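Local coordinates for protein iota-carrageenase (Alteromonas sp., PDB 1H80) that hydrolyses the beta-1,4 linkages inside iota-carrageenan, a sulfated galactan of red algal cell walls, with inversion of anomeric configuration, at residues 358-363 with 401-406; 366-371 with 397-402; 373-378 with 444-449. One frame throughout, in Å; residues are numbered along the deposited sequence. Where two conformers were deposited one is given.

Interaction 1. Residues 358-363 with 401-406; sequences ARFGYN and GPSLAA
Gly361 O takes two contacts from the facing segment 401-406: the amide Ser403 N donates to it over 2.9 Å, coming in nearly along the C=O axis, and the CA-H of Pro402 adds a CH...O contact, with Pro402 CA 3.1 Å from Gly361 O. The return bond is weak, Gly361 N reaching Ser403 OG at 3.2 Å with an N-H...O angle of 133°. The first torsion of Ser403 (chi1 -62°) keeps OG beside its own backbone N, where it can meet Gly361 N. Ser403 OG is also hydrogen-bonded to Cys271 O, so this buried hydroxyl ties three pieces of chain together. The apolar part centres on Pro402. Phe360 lies alongside it, pointing the same way, with Phe360 CZ 3.6 Å from Pro402 CB, while Ser403 O sits at the edge of the phenyl ring, 3.6 Å from Phe360 CE1. Tyr362 approaches the same proline at a slant, Tyr362 CD1 meeting Pro402 CG at 3.8 Å; Phe360 CE2 rests over one face of the tyrosine ring, near its rim. Farther along, Ala358 CB packs 4.0 Å from Ala406 CB. Measured end to end, the two segments run 173° apart. Residues 358-363 leave strand 351-359, which lies between the parallel strands 261-269 and 421-429 of the beta-helix, and residues 401-406 lead from strand 399-401 into strand 407-409.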
ATOM      1  N   ALA A 358      13.673  -8.279 -10.890  1.00 14.67           N
ATOM      2  CA  ALA A 358      12.847  -9.317 -10.297  1.00 14.33           C
ATOM      3  C   ALA A 358      13.685 -10.571 -10.121  1.00 14.24           C
ATOM      4  O   ALA A 358      14.205 -11.117 -11.089  1.00 14.54           O
ATOM      5  CB  ALA A 358      11.644  -9.613 -11.186  1.00 14.96           C
ATOM      6  N   ARG A 359      13.826 -11.013  -8.878  1.00 14.38           N
ATOM      7  CA  ARG A 359      14.585 -12.222  -8.593  1.00 14.65           C
ATOM      8  C   ARG A 359      13.578 -13.342  -8.384  1.00 14.72           C
ATOM      9  O   ARG A 359      12.640 -13.212  -7.595  1.00 13.58           O
ATOM     10  CB  ARG A 359      15.446 -12.043  -7.340  1.00 16.08           C
ATOM     11  CG  ARG A 359      16.256 -13.283  -6.971  1.00 18.44           C
ATOM     12  CD  ARG A 359      17.092 -13.048  -5.719  1.00 21.63           C
ATOM     13  NE  ARG A 359      18.228 -12.165  -5.968  1.00 24.36           N
ATOM     14  CZ  ARG A 359      19.389 -12.563  -6.480  1.00 25.76           C
ATOM     15  NH1 ARG A 359      19.576 -13.836  -6.799  1.00 27.03           N
ATOM     16  NH2 ARG A 359      20.367 -11.685  -6.674  1.00 26.96           N
ATOM     17  N   PHE A 360      13.781 -14.439  -9.100  1.00 14.28           N
ATOM     18  CA  PHE A 360      12.897 -15.595  -9.035  1.00 15.71           C
ATOM     19  C   PHE A 360      12.846 -16.237  -7.653  1.00 15.35           C
ATOM     20  O   PHE A 360      13.844 -16.278  -6.935  1.00 16.15           O
ATOM     21  CB  PHE A 360      13.361 -16.637 -10.054  1.00 15.86           C
ATOM     22  CG  PHE A 360      12.485 -17.851 -10.126  1.00 16.13           C
ATOM     23  CD1 PHE A 360      11.265 -17.809 -10.791  1.00 16.92           C
ATOM     24  CD2 PHE A 360      12.878 -19.038  -9.520  1.00 17.17           C
ATOM     25  CE1 PHE A 360      10.445 -18.937 -10.852  1.00 17.17           C
ATOM     26  CE2 PHE A 360      12.066 -20.168  -9.575  1.00 17.31           C
ATOM     27  CZ  PHE A 360      10.848 -20.117 -10.243  1.00 16.74           C
ATOM     28  N   GLY A 361      11.669 -16.742  -7.299  1.00 15.35           N
ATOM     29  CA  GLY A 361      11.477 -17.409  -6.026  1.00 15.41           C
ATOM     30  C   GLY A 361      10.307 -18.370  -6.140  1.00 15.26           C
ATOM     31  O   GLY A 361       9.550 -18.308  -7.108  1.00 15.18           O
ATOM     32  N   TYR A 362      10.144 -19.248  -5.156  1.00 15.77           N
ATOM     33  CA  TYR A 362       9.060 -20.227  -5.168  1.00 16.18           C
ATOM     34  C   TYR A 362       7.920 -19.891  -4.216  1.00 16.29           C
ATOM     35  O   TYR A 362       6.962 -20.654  -4.098  1.00 16.62           O
ATOM     36  CB  TYR A 362       9.612 -21.611  -4.801  1.00 16.91           C
ATOM     37  CG  TYR A 362      10.543 -22.189  -5.835  1.00 18.47           C
ATOM     38  CD1 TYR A 362      10.044 -22.753  -7.007  1.00 19.62           C
ATOM     39  CD2 TYR A 362      11.926 -22.146  -5.660  1.00 19.70           C
ATOM     40  CE1 TYR A 362      10.896 -23.261  -7.983  1.00 20.32           C
ATOM     41  CE2 TYR A 362      12.790 -22.649  -6.632  1.00 20.77           C
ATOM     42  CZ  TYR A 362      12.266 -23.204  -7.790  1.00 21.20           C
ATOM     43  OH  TYR A 362      13.112 -23.689  -8.760  1.00 22.51           O
ATOM     44  N   ASN A 363       8.011 -18.750  -3.540  1.00 16.46           N
ATOM     45  CA  ASN A 363       6.980 -18.377  -2.578  1.00 16.94           C
ATOM     46  C   ASN A 363       6.278 -17.058  -2.847  1.00 15.78           C
ATOM     47  O   ASN A 363       6.020 -16.281  -1.926  1.00 16.48           O
ATOM     48  CB  ASN A 363       7.582 -18.366  -1.176  1.00 18.53           C
ATOM     49  CG  ASN A 363       8.113 -19.723  -0.774  1.00 20.86           C
ATOM     50  OD1 ASN A 363       7.362 -20.693  -0.702  1.00 23.25           O
ATOM     51  ND2 ASN A 363       9.414 -19.802  -0.521  1.00 22.83           N
ATOM     52  N   GLY A 401       3.323 -19.780  -5.020  1.00 15.43           N
ATOM     53  CA  GLY A 401       4.093 -20.520  -5.995  1.00 15.95           C
ATOM     54  C   GLY A 401       5.210 -19.698  -6.595  1.00 15.65           C
ATOM     55  O   GLY A 401       5.523 -18.610  -6.105  1.00 16.29           O
ATOM     56  N   PRO A 402       5.824 -20.189  -7.678  1.00 15.53           N
ATOM     57  CA  PRO A 402       6.924 -19.500  -8.355  1.00 15.19           C
ATOM     58  C   PRO A 402       6.563 -18.133  -8.923  1.00 15.17           C
ATOM     59  O   PRO A 402       5.410 -17.868  -9.272  1.00 14.72           O
ATOM     60  CB  PRO A 402       7.322 -20.476  -9.462  1.00 16.39           C
ATOM     61  CG  PRO A 402       6.873 -21.812  -8.940  1.00 16.62           C
ATOM     62  CD  PRO A 402       5.550 -21.491  -8.311  1.00 15.75           C
ATOM     63  N   SER A 403       7.570 -17.272  -9.002  1.00 14.70           N
ATOM     64  CA  SER A 403       7.410 -15.941  -9.571  1.00 14.96           C
ATOM     65  C   SER A 403       6.997 -16.150 -11.020  1.00 15.12           C
ATOM     66  O   SER A 403       7.411 -17.123 -11.650  1.00 15.73           O
ATOM     67  CB  SER A 403       8.738 -15.191  -9.521  1.00 14.91           C
ATOM     68  OG  SER A 403       9.168 -15.020  -8.183  1.00 15.90           O
ATOM     69  N   LEU A 404       6.196 -15.239 -11.557  1.00 15.00           N
ATOM     70  CA  LEU A 404       5.725 -15.377 -12.928  1.00 16.00           C
ATOM     71  C   LEU A 404       6.398 -14.491 -13.966  1.00 15.72           C
ATOM     72  O   LEU A 404       6.535 -14.884 -15.124  1.00 15.64           O
ATOM     73  CB  LEU A 404       4.214 -15.156 -12.979  1.00 17.97           C
ATOM     74  CG  LEU A 404       3.362 -16.366 -12.587  1.00 19.72           C
ATOM     75  CD1 LEU A 404       1.913 -15.953 -12.425  1.00 21.10           C
ATOM     76  CD2 LEU A 404       3.501 -17.445 -13.654  1.00 20.41           C
ATOM     77  N   ALA A 405       6.822 -13.299 -13.564  1.00 15.56           N
ATOM     78  CA  ALA A 405       7.449 -12.390 -14.515  1.00 14.28           C
ATOM     79  C   ALA A 405       8.113 -11.231 -13.807  1.00 14.53           C
ATOM     80  O   ALA A 405       8.059 -11.123 -12.587  1.00 14.43           O
ATOM     81  CB  ALA A 405       6.396 -11.849 -15.478  1.00 15.10           C
ATOM     82  N   ALA A 406       8.740 -10.360 -14.588  1.00 14.30           N
ATOM     83  CA  ALA A 406       9.366  -9.174 -14.027  1.00 14.54           C
ATOM     84  C   ALA A 406       8.287  -8.097 -14.015  1.00 14.75           C
ATOM     85  O   ALA A 406       8.150  -7.336 -13.058  1.00 14.57           O
ATOM     86  CB  ALA A 406      10.534  -8.728 -14.896  1.00 15.11           C
TER

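Interaction 2. Residues 366-371 with 397-402; sequences LKQDQL and QIYIGP
Leu366 and Tyr399 form an antiparallel hydrogen-bonded pair: Leu366 N donates to Tyr399 O at 2.8 Å and Tyr399 N to Leu366 O at 2.9 Å. Their side chains lie on the same face of the ladder. Leu371 CD1 sits squarely over the Tyr399 ring, 3.6 Å from its centroid and 3° off the normal, a CH-pi contact, while Leu366 O lies at the ring's edge. At the far end of the ring the phenol oxygen is held: Gln368 NE2 donates to Tyr399 OH over 2.9 Å, almost straight and in the amide plane; Gln368 extends for this, CG anti to the backbone N (chi1 -168°). Tyr399 OH also bonds to Tyr451 O, so two partners grip it, and Leu371 probably hinders the ring from turning. Lys367 folds back so that NZ meets a lone pair of Gln397 O at 2.7 Å, and a water held by Gln368 N makes a weak bond to that oxygen. Behind this shell, Gln370 OE1 receives Lys367 N at 2.9 Å and Gln370 N bonds to Lys367 O, bracing the turn. The pair belongs to the two-stranded antiparallel sheet 364-366/399-401, with helix 459-463 packed on Ile398 and Ile400.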
ATOM      1  N   LEU A 366       0.219 -15.452  -5.624  1.00 15.02           N
ATOM      2  CA  LEU A 366      -0.309 -15.530  -6.977  1.00 15.69           C
ATOM      3  C   LEU A 366      -1.825 -15.512  -6.987  1.00 15.43           C
ATOM      4  O   LEU A 366      -2.466 -16.056  -6.095  1.00 15.71           O
ATOM      5  CB  LEU A 366       0.177 -16.817  -7.652  1.00 16.04           C
ATOM      6  CG  LEU A 366       1.692 -17.001  -7.756  1.00 16.68           C
ATOM      7  CD1 LEU A 366       2.020 -18.417  -8.222  1.00 17.59           C
ATOM      8  CD2 LEU A 366       2.258 -15.969  -8.721  1.00 16.77           C
ATOM      9  N   LYS A 367      -2.393 -14.880  -8.006  1.00 15.67           N
ATOM     10  CA  LYS A 367      -3.837 -14.824  -8.152  1.00 16.59           C
ATOM     11  C   LYS A 367      -4.237 -15.971  -9.068  1.00 16.56           C
ATOM     12  O   LYS A 367      -3.463 -16.390  -9.930  1.00 16.81           O
ATOM     13  CB  LYS A 367      -4.265 -13.491  -8.765  1.00 17.55           C
ATOM     14  CG  LYS A 367      -3.913 -12.283  -7.910  1.00 18.39           C
ATOM     15  CD  LYS A 367      -4.576 -12.340  -6.535  1.00 21.01           C
ATOM     16  CE  LYS A 367      -6.091 -12.239  -6.638  1.00 22.52           C
ATOM     17  NZ  LYS A 367      -6.752 -12.212  -5.300  1.00 24.22           N
ATOM     18  N   GLN A 368      -5.443 -16.489  -8.881  1.00 17.03           N
ATOM     19  CA  GLN A 368      -5.894 -17.599  -9.708  1.00 17.02           C
ATOM     20  C   GLN A 368      -5.840 -17.288 -11.202  1.00 17.87           C
ATOM     21  O   GLN A 368      -5.469 -18.155 -11.997  1.00 16.61           O
ATOM     22  CB  GLN A 368      -7.319 -18.000  -9.330  1.00 17.93           C
ATOM     23  CG  GLN A 368      -7.753 -19.319  -9.949  1.00 18.87           C
ATOM     24  CD  GLN A 368      -9.171 -19.683  -9.575  1.00 19.32           C
ATOM     25  OE1 GLN A 368     -10.125 -19.208 -10.188  1.00 20.51           O
ATOM     26  NE2 GLN A 368      -9.319 -20.514  -8.550  1.00 19.84           N
ATOM     27  N   ASP A 369      -6.200 -16.064 -11.588  1.00 17.78           N
ATOM     28  CA  ASP A 369      -6.198 -15.697 -13.001  1.00 19.43           C
ATOM     29  C   ASP A 369      -4.805 -15.471 -13.577  1.00 18.79           C
ATOM     30  O   ASP A 369      -4.662 -14.981 -14.694  1.00 20.16           O
ATOM     31  CB  ASP A 369      -7.085 -14.462 -13.252  1.00 20.95           C
ATOM     32  CG  ASP A 369      -6.513 -13.181 -12.662  1.00 23.47           C
ATOM     33  OD1 ASP A 369      -5.448 -13.223 -12.015  1.00 24.23           O
ATOM     34  OD2 ASP A 369      -7.146 -12.117 -12.853  1.00 25.71           O
ATOM     35  N   GLN A 370      -3.781 -15.839 -12.812  1.00 17.64           N
ATOM     36  CA  GLN A 370      -2.400 -15.706 -13.264  1.00 16.79           C
ATOM     37  C   GLN A 370      -1.767 -17.085 -13.417  1.00 16.11           C
ATOM     38  O   GLN A 370      -0.747 -17.234 -14.083  1.00 15.53           O
ATOM     39  CB  GLN A 370      -1.571 -14.902 -12.258  1.00 16.61           C
ATOM     40  CG  GLN A 370      -2.060 -13.485 -12.021  1.00 16.99           C
ATOM     41  CD  GLN A 370      -1.264 -12.778 -10.943  1.00 17.45           C
ATOM     42  OE1 GLN A 370      -0.862 -13.392  -9.953  1.00 16.74           O
ATOM     43  NE2 GLN A 370      -1.049 -11.477 -11.117  1.00 18.32           N
ATOM     44  N   LEU A 371      -2.380 -18.088 -12.797  1.00 16.62           N
ATOM     45  CA  LEU A 371      -1.851 -19.451 -12.831  1.00 16.52           C
ATOM     46  C   LEU A 371      -1.647 -20.043 -14.216  1.00 16.53           C
ATOM     47  O   LEU A 371      -0.749 -20.864 -14.412  1.00 16.80           O
ATOM     48  CB  LEU A 371      -2.746 -20.389 -12.022  1.00 15.91           C
ATOM     49  CG  LEU A 371      -2.873 -20.106 -10.526  1.00 16.18           C
ATOM     50  CD1 LEU A 371      -3.771 -21.163  -9.897  1.00 16.56           C
ATOM     51  CD2 LEU A 371      -1.495 -20.113  -9.871  1.00 15.97           C
ATOM     52  N   GLN A 397      -8.707 -17.343  -3.900  1.00 20.27           N
ATOM     53  CA  GLN A 397      -8.327 -15.934  -3.922  1.00 20.61           C
ATOM     54  C   GLN A 397      -6.815 -15.757  -3.874  1.00 20.06           C
ATOM     55  O   GLN A 397      -6.289 -14.730  -4.300  1.00 19.34           O
ATOM     56  CB  GLN A 397      -8.938 -15.184  -2.739  1.00 21.91           C
ATOM     57  CG  GLN A 397     -10.449 -15.153  -2.711  1.00 24.49           C
ATOM     58  CD  GLN A 397     -10.972 -14.051  -1.811  1.00 25.63           C
ATOM     59  OE1 GLN A 397     -10.493 -13.869  -0.692  1.00 26.60           O
ATOM     60  NE2 GLN A 397     -11.965 -13.311  -2.295  1.00 27.21           N
ATOM     61  N   ILE A 398      -6.117 -16.760  -3.356  1.00 18.87           N
ATOM     62  CA  ILE A 398      -4.668 -16.677  -3.248  1.00 18.70           C
ATOM     63  C   ILE A 398      -3.983 -18.035  -3.378  1.00 18.50           C
ATOM     64  O   ILE A 398      -4.474 -19.048  -2.883  1.00 18.51           O
ATOM     65  CB  ILE A 398      -4.260 -16.034  -1.888  1.00 18.99           C
ATOM     66  CG1 ILE A 398      -2.737 -15.947  -1.764  1.00 19.75           C
ATOM     67  CG2 ILE A 398      -4.821 -16.858  -0.738  1.00 19.77           C
ATOM     68  CD1 ILE A 398      -2.092 -15.007  -2.742  1.00 19.45           C
ATOM     69  N   TYR A 399      -2.852 -18.037  -4.073  1.00 17.14           N
ATOM     70  CA  TYR A 399      -2.043 -19.233  -4.252  1.00 16.64           C
ATOM     71  C   TYR A 399      -0.615 -18.831  -3.949  1.00 16.68           C
ATOM     72  O   TYR A 399      -0.273 -17.649  -4.016  1.00 16.77           O
ATOM     73  CB  TYR A 399      -2.104 -19.742  -5.694  1.00 15.77           C
ATOM     74  CG  TYR A 399      -3.448 -20.280  -6.096  1.00 16.37           C
ATOM     75  CD1 TYR A 399      -4.491 -19.420  -6.438  1.00 15.76           C
ATOM     76  CD2 TYR A 399      -3.694 -21.652  -6.093  1.00 16.65           C
ATOM     77  CE1 TYR A 399      -5.744 -19.913  -6.764  1.00 16.89           C
ATOM     78  CE2 TYR A 399      -4.945 -22.157  -6.415  1.00 16.82           C
ATOM     79  CZ  TYR A 399      -5.965 -21.284  -6.748  1.00 16.56           C
ATOM     80  OH  TYR A 399      -7.211 -21.772  -7.054  1.00 17.40           O
ATOM     81  N   ILE A 400       0.211 -19.805  -3.594  1.00 16.69           N
ATOM     82  CA  ILE A 400       1.614 -19.535  -3.330  1.00 16.56           C
ATOM     83  C   ILE A 400       2.383 -20.395  -4.315  1.00 16.56           C
ATOM     84  O   ILE A 400       2.120 -21.593  -4.447  1.00 16.69           O
ATOM     85  CB  ILE A 400       2.030 -19.909  -1.890  1.00 17.52           C
ATOM     86  CG1 ILE A 400       1.232 -19.080  -0.882  1.00 19.10           C
ATOM     87  CG2 ILE A 400       3.527 -19.673  -1.708  1.00 17.06           C
ATOM     88  CD1 ILE A 400       1.600 -19.347   0.566  1.00 21.19           C
ATOM     89  N   GLY A 401       3.323 -19.780  -5.020  1.00 15.43           N
ATOM     90  CA  GLY A 401       4.093 -20.520  -5.995  1.00 15.95           C
ATOM     91  C   GLY A 401       5.210 -19.698  -6.595  1.00 15.65           C
ATOM     92  O   GLY A 401       5.523 -18.610  -6.105  1.00 16.29           O
ATOM     93  N   PRO A 402       5.824 -20.189  -7.678  1.00 15.53           N
ATOM     94  CA  PRO A 402       6.924 -19.500  -8.355  1.00 15.19           C
ATOM     95  C   PRO A 402       6.563 -18.133  -8.923  1.00 15.17           C
ATOM     96  O   PRO A 402       5.410 -17.868  -9.272  1.00 14.72           O
ATOM     97  CB  PRO A 402       7.322 -20.476  -9.462  1.00 16.39           C
ATOM     98  CG  PRO A 402       6.873 -21.812  -8.940  1.00 16.62           C
ATOM     99  CD  PRO A 402       5.550 -21.491  -8.311  1.00 15.75           C
TER
HETATM  100  O   HOH W   1      -7.371 -15.215  -7.178  1.00 19.58           O

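Interaction 3. Residues 373-378 with 444-449; sequences YFSTSN and ESSRVC
The ring of Tyr373 has Glu444 O at its edge, near the ring plane, and the methylene of Ser445 set obliquely to it, with Tyr373 CD1 3.8 Å from Ser445 CB. Next along the chain, the Phe374 ring meets Cys449 SG, also obliquely: the sulfur is 4.1 Å from Phe374 CD2 and well off the ring normal (65°), a sulfur-aromatic contact made by a cystine sulfur, since Cys449 is disulfide-bonded to Cys381. Pro402, Val384 and Leu404 also pack against Phe374. The next residue, Ser375, points toward the facing chain. Its hydroxyl, turned between its own N and carbonyl carbon (chi1 67°), shares a water with Glu444: the water lies 2.8 Å from Ser375 OG and donates to Glu444 O, also at 2.8 Å. Val448 spreads its two methyls against the turn. Val448 CG1 touches Ser375 CA at 3.8 Å, and Val448 CG2 lies 4.0 Å from Phe374 CB and close to Asn378 O. With an alanine here both methyls go, which would probably open a gap beside Ser375 and Phe374 and give the turn more freedom to shift. The turn itself is closed by Asn378 N bonding to Phe374 O at 2.7 Å. Here two irregular loops, one following strand 364-366 and the other strand 438-439, pack together next to the Cys381-Cys449 disulfide, a covalent cross-link in keeping with a secreted enzyme.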
ATOM      1  N   TYR A 373      -0.410 -18.699 -16.662  1.00 16.44           N
ATOM      2  CA  TYR A 373       0.826 -18.228 -17.261  1.00 16.34           C
ATOM      3  C   TYR A 373       1.995 -19.167 -16.982  1.00 16.53           C
ATOM      4  O   TYR A 373       3.105 -18.946 -17.457  1.00 16.17           O
ATOM      5  CB  TYR A 373       1.131 -16.805 -16.789  1.00 17.58           C
ATOM      6  CG  TYR A 373       0.167 -15.799 -17.370  1.00 18.45           C
ATOM      7  CD1 TYR A 373       0.075 -15.613 -18.751  1.00 20.14           C
ATOM      8  CD2 TYR A 373      -0.681 -15.058 -16.547  1.00 20.58           C
ATOM      9  CE1 TYR A 373      -0.840 -14.719 -19.300  1.00 21.16           C
ATOM     10  CE2 TYR A 373      -1.602 -14.159 -17.086  1.00 21.27           C
ATOM     11  CZ  TYR A 373      -1.675 -13.998 -18.463  1.00 22.01           C
ATOM     12  OH  TYR A 373      -2.595 -13.125 -18.999  1.00 23.79           O
ATOM     13  N   PHE A 374       1.740 -20.226 -16.217  1.00 15.64           N
ATOM     14  CA  PHE A 374       2.784 -21.204 -15.927  1.00 16.73           C
ATOM     15  C   PHE A 374       2.903 -22.188 -17.087  1.00 17.30           C
ATOM     16  O   PHE A 374       3.822 -23.003 -17.128  1.00 17.27           O
ATOM     17  CB  PHE A 374       2.458 -21.986 -14.652  1.00 16.97           C
ATOM     18  CG  PHE A 374       2.833 -21.273 -13.386  1.00 17.51           C
ATOM     19  CD1 PHE A 374       4.146 -20.869 -13.162  1.00 18.04           C
ATOM     20  CD2 PHE A 374       1.878 -21.018 -12.411  1.00 17.65           C
ATOM     21  CE1 PHE A 374       4.502 -20.220 -11.979  1.00 18.18           C
ATOM     22  CE2 PHE A 374       2.222 -20.370 -11.224  1.00 17.32           C
ATOM     23  CZ  PHE A 374       3.536 -19.971 -11.009  1.00 17.61           C
ATOM     24  N   SER A 375       1.977 -22.099 -18.036  1.00 17.66           N
ATOM     25  CA  SER A 375       1.961 -23.010 -19.177  1.00 18.55           C
ATOM     26  C   SER A 375       3.272 -23.114 -19.951  1.00 19.14           C
ATOM     27  O   SER A 375       3.579 -24.165 -20.516  1.00 19.77           O
ATOM     28  CB  SER A 375       0.840 -22.622 -20.145  1.00 18.28           C
ATOM     29  OG  SER A 375       1.094 -21.368 -20.753  1.00 19.00           O
ATOM     30  N   THR A 376       4.053 -22.039 -19.972  1.00 19.12           N
ATOM     31  CA  THR A 376       5.308 -22.036 -20.717  1.00 19.34           C
ATOM     32  C   THR A 376       6.527 -22.594 -19.989  1.00 19.93           C
ATOM     33  O   THR A 376       7.325 -23.324 -20.580  1.00 21.81           O
ATOM     34  CB  THR A 376       5.666 -20.613 -21.196  1.00 19.39           C
ATOM     35  OG1 THR A 376       5.774 -19.738 -20.063  1.00 19.33           O
ATOM     36  CG2 THR A 376       4.602 -20.088 -22.145  1.00 19.53           C
ATOM     37  N   SER A 377       6.673 -22.267 -18.711  1.00 18.93           N
ATOM     38  CA  SER A 377       7.835 -22.716 -17.952  1.00 19.08           C
ATOM     39  C   SER A 377       7.565 -23.813 -16.937  1.00 19.28           C
ATOM     40  O   SER A 377       8.481 -24.533 -16.533  1.00 19.62           O
ATOM     41  CB  SER A 377       8.437 -21.532 -17.203  1.00 19.37           C
ATOM     42  OG  SER A 377       7.556 -21.128 -16.168  1.00 19.77           O
ATOM     43  N   ASN A 378       6.312 -23.940 -16.524  1.00 19.40           N
ATOM     44  CA  ASN A 378       5.952 -24.902 -15.494  1.00 20.13           C
ATOM     45  C   ASN A 378       4.641 -25.607 -15.851  1.00 20.94           C
ATOM     46  O   ASN A 378       3.648 -25.491 -15.136  1.00 20.96           O
ATOM     47  CB  ASN A 378       5.837 -24.121 -14.178  1.00 19.44           C
ATOM     48  CG  ASN A 378       5.689 -25.003 -12.966  1.00 18.97           C
ATOM     49  OD1 ASN A 378       5.940 -26.202 -13.014  1.00 19.64           O
ATOM     50  ND2 ASN A 378       5.294 -24.397 -11.850  1.00 19.22           N
ATOM     51  N   GLU A 444       0.175 -15.619 -24.429  1.00 20.03           N
ATOM     52  CA  GLU A 444      -0.628 -16.828 -24.511  1.00 20.66           C
ATOM     53  C   GLU A 444      -0.527 -17.603 -23.207  1.00 20.09           C
ATOM     54  O   GLU A 444       0.515 -17.603 -22.549  1.00 19.86           O
ATOM     55  CB  GLU A 444      -0.145 -17.707 -25.667  1.00 21.83           C
ATOM     56  CG  GLU A 444      -0.762 -19.096 -25.680  1.00 24.85           C
ATOM     57  CD  GLU A 444      -0.255 -19.945 -26.831  1.00 26.86           C
ATOM     58  OE1 GLU A 444       0.964 -19.901 -27.103  1.00 28.28           O
ATOM     59  OE2 GLU A 444      -1.072 -20.660 -27.451  1.00 27.89           O
ATOM     60  N   SER A 445      -1.618 -18.263 -22.835  1.00 19.81           N
ATOM     61  CA  SER A 445      -1.652 -19.051 -21.614  1.00 20.33           C
ATOM     62  C   SER A 445      -2.615 -20.219 -21.781  1.00 21.18           C
ATOM     63  O   SER A 445      -3.397 -20.261 -22.730  1.00 20.71           O
ATOM     64  CB  SER A 445      -2.098 -18.186 -20.433  1.00 20.58           C
ATOM     65  OG  SER A 445      -3.423 -17.719 -20.612  1.00 21.13           O
ATOM     66  N   SER A 446      -2.543 -21.168 -20.857  1.00 22.20           N
ATOM     67  CA  SER A 446      -3.412 -22.339 -20.882  1.00 23.32           C
ATOM     68  C   SER A 446      -3.452 -22.905 -19.472  1.00 24.01           C
ATOM     69  O   SER A 446      -2.478 -22.790 -18.726  1.00 24.21           O
ATOM     70  CB  SER A 446      -2.870 -23.386 -21.859  1.00 24.32           C
ATOM     71  OG  SER A 446      -1.580 -23.827 -21.479  0.50 25.40           O
ATOM     72  N   ARG A 447      -4.574 -23.511 -19.099  1.00 24.35           N
ATOM     73  CA  ARG A 447      -4.696 -24.071 -17.762  1.00 25.02           C
ATOM     74  C   ARG A 447      -3.838 -25.314 -17.572  1.00 24.68           C
ATOM     75  O   ARG A 447      -4.017 -26.322 -18.258  1.00 25.13           O
ATOM     76  CB  ARG A 447      -6.155 -24.401 -17.439  1.00 26.46           C
ATOM     77  CG  ARG A 447      -6.317 -25.032 -16.066  1.00 28.56           C
ATOM     78  CD  ARG A 447      -7.747 -24.990 -15.569  1.00 30.30           C
ATOM     79  NE  ARG A 447      -7.863 -25.641 -14.268  0.50 31.59           N
ATOM     80  CZ  ARG A 447      -8.952 -25.614 -13.509  0.50 32.39           C
ATOM     81  NH1 ARG A 447     -10.031 -24.960 -13.915  0.50 32.69           N
ATOM     82  NH2 ARG A 447      -8.962 -26.244 -12.342  0.50 32.76           N
ATOM     83  N   VAL A 448      -2.904 -25.229 -16.634  1.00 23.99           N
ATOM     84  CA  VAL A 448      -2.013 -26.335 -16.336  1.00 23.05           C
ATOM     85  C   VAL A 448      -2.090 -26.656 -14.849  1.00 22.74           C
ATOM     86  O   VAL A 448      -1.563 -27.674 -14.396  1.00 23.11           O
ATOM     87  CB  VAL A 448      -0.552 -25.991 -16.728  1.00 22.43           C
ATOM     88  CG1 VAL A 448      -0.453 -25.796 -18.232  1.00 22.63           C
ATOM     89  CG2 VAL A 448      -0.099 -24.721 -16.028  1.00 22.32           C
ATOM     90  N   CYS A 449      -2.756 -25.788 -14.087  1.00 21.77           N
ATOM     91  CA  CYS A 449      -2.892 -25.986 -12.648  1.00 21.45           C
ATOM     92  C   CYS A 449      -4.268 -26.479 -12.252  1.00 21.58           C
ATOM     93  O   CYS A 449      -5.266 -26.154 -12.895  1.00 22.35           O
ATOM     94  CB  CYS A 449      -2.613 -24.686 -11.886  1.00 21.90           C
ATOM     95  SG  CYS A 449      -0.931 -24.038 -12.121  1.00 23.64           S
TER
HETATM   96  O   HOH W   2       1.804 -18.735 -20.351  1.00 18.71           O

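How the interactions relate
All three contacts lie on the same side of the chain's centre. The centres of interaction 1 and interaction 2 are about 11 Å apart, those of interaction 2 and interaction 3 about 12 Å, and those of interaction 1 and interaction 3 about 14 Å. Residues 358-378 supply one half of each, in order; the other halves come from 397-406, shared through Gly401 and Pro402 by interactions 1 and 2, and from 444-449. Interaction 3 therefore alternates with the others along the chain. Phe374 joins them: Phe374 CZ lies 3.3 Å from Pro402 O and 3.5 Å from Leu366 CD1. Together they link strand 351-359 of the beta-helix, through the two-stranded sheet, to the disulfide-bonded loops beyond it.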